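Local coordinates for protein 3-hydroxyisobutyryl-CoA hydrolase (PDB 4HDT) that probably hydrolyses 3-hydroxyisobutyryl-CoA to 3-hydroxyisobutyrate and free CoA, as a zinc-binding member of the crotonase (enoyl-CoA hydratase/isomerase) superfamily, at residues T171-S176 / A258-T263. Numbering follows the deposited sequence.
Sequences TGAPFS and ADLIAT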
# COMPACT_ATOMS: atom_id res chain seq x y z
N THR A 171 -9.81 0.28 9.38
CA THR A 171 -9.66 1.64 9.90
C THR A 171 -9.09 2.56 8.83
O THR A 171 -9.44 3.72 8.77
CB THR A 171 -8.77 1.77 11.15
OG1 THR A 171 -7.41 1.39 10.86
CG2 THR A 171 -9.37 0.92 12.35
N GLY A 172 -8.17 2.02 8.04
CA GLY A 172 -7.35 2.84 7.14
C GLY A 172 -6.41 3.81 7.83
O GLY A 172 -5.91 4.78 7.19
N ALA A 173 -6.17 3.57 9.12
CA ALA A 173 -5.36 4.46 9.95
C ALA A 173 -3.86 4.24 9.73
O ALA A 173 -3.40 3.13 9.47
CB ALA A 173 -5.68 4.24 11.42
N PRO A 174 -3.07 5.32 9.88
CA PRO A 174 -1.62 5.15 9.82
C PRO A 174 -1.02 4.38 10.99
O PRO A 174 -1.55 4.40 12.15
CB PRO A 174 -1.10 6.58 9.79
CG PRO A 174 -2.14 7.37 10.47
CD PRO A 174 -3.46 6.69 10.25
N PHE A 175 0.09 3.73 10.70
CA PHE A 175 0.91 3.01 11.69
C PHE A 175 2.40 3.37 11.53
O PHE A 175 2.80 3.94 10.51
CB PHE A 175 0.64 1.48 11.62
CG PHE A 175 0.75 0.85 10.24
CD1 PHE A 175 1.96 0.38 9.76
CD2 PHE A 175 -0.40 0.71 9.45
CE1 PHE A 175 2.04 -0.24 8.52
CE2 PHE A 175 -0.33 0.13 8.20
CZ PHE A 175 0.91 -0.35 7.74
N SER A 176 3.20 3.11 12.55
CA SER A 176 4.59 3.57 12.62
C SER A 176 5.55 2.66 11.89
O SER A 176 5.15 1.57 11.46
CB SER A 176 5.02 3.70 14.08
OG SER A 176 5.16 2.39 14.63
N ALA A 258 -13.59 1.76 16.19
CA ALA A 258 -14.98 1.72 15.76
C ALA A 258 -15.45 3.02 15.16
O ALA A 258 -16.10 3.05 14.11
CB ALA A 258 -15.89 1.30 16.91
N ASP A 259 -15.15 4.12 15.83
CA ASP A 259 -15.54 5.44 15.32
C ASP A 259 -14.96 5.70 13.95
O ASP A 259 -15.64 6.32 13.11
CB ASP A 259 -15.05 6.56 16.25
CG ASP A 259 -15.83 6.64 17.60
OD1 ASP A 259 -16.94 6.10 17.79
OD2 ASP A 259 -15.31 7.29 18.53
N LEU A 260 -13.71 5.29 13.75
CA LEU A 260 -13.02 5.56 12.46
C LEU A 260 -13.62 4.70 11.34
O LEU A 260 -13.93 5.21 10.26
CB LEU A 260 -11.50 5.45 12.57
CG LEU A 260 -10.64 5.88 11.38
CD1 LEU A 260 -11.01 7.30 10.97
CD2 LEU A 260 -9.14 5.79 11.66
N ILE A 261 -13.85 3.43 11.63
CA ILE A 261 -14.46 2.52 10.68
C ILE A 261 -15.81 3.03 10.23
O ILE A 261 -16.18 2.94 9.05
CB ILE A 261 -14.58 1.08 11.28
CG1 ILE A 261 -13.19 0.50 11.47
CG2 ILE A 261 -15.43 0.17 10.40
CD1 ILE A 261 -13.18 -0.75 12.30
N ALA A 262 -16.56 3.57 11.18
CA ALA A 262 -17.90 3.98 10.94
C ALA A 262 -17.96 5.17 10.01
O ALA A 262 -19.02 5.47 9.50
CB ALA A 262 -18.59 4.28 12.27
N THR A 263 -16.84 5.86 9.79
CA THR A 263 -16.80 6.93 8.77
C THR A 263 -16.50 6.45 7.35
O THR A 263 -16.57 7.26 6.42
CB THR A 263 -15.72 8.01 9.09
OG1 THR A 263 -14.39 7.47 8.91
CG2 THR A 263 -15.94 8.63 10.49
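T171 and I261 bring the two backbones to within 4.9 Å, CA to CA, where the last turn of helix 164-171 meets the C-terminal part of helix 252-261 in this crotonase-like chain. G172 ends the first helix with a positive phi, a conformation that glycine adopts without strain, and the chain then runs extended through A173 and P174 towards S176, the N-cap of helix 177-183. No hydrogen bond crosses between the segments; the contact is mainly van der Waals and joins the turn between helices 164-171 and 177-183 to helix 252-261, away from the zinc sites. The methyl CG2 of T171 lies 3.9 Å from CG1 of I261, the two branched side chains meeting at a slant, and Y234 packs against both residues. The OG1 of T171, placed between the backbone N and the carbonyl carbon (chi1 64°), accepts the N-H of A173 at 3.1 Å and a nearly straight 164°, forming an ST turn, while also bonding to the carbonyl of H167. Threonine thus suits this place, with a methyl for the neighbour and a hydroxyl for the turn. L260 points its CB towards the turn, with CG anti to its backbone N (chi1 -172°), and CG and CD2 both come to 3.6 Å from T171 O, which R264 also hydrogen-bonds. The small A173 lets that same methyl CD2 settle 3.8 Å from its CB. The carbonyl O of L260 accepts from both the backbone N of T263 at 3.0 Å and, in the carbonyl plane, OG1 of T263 at 2.7 Å.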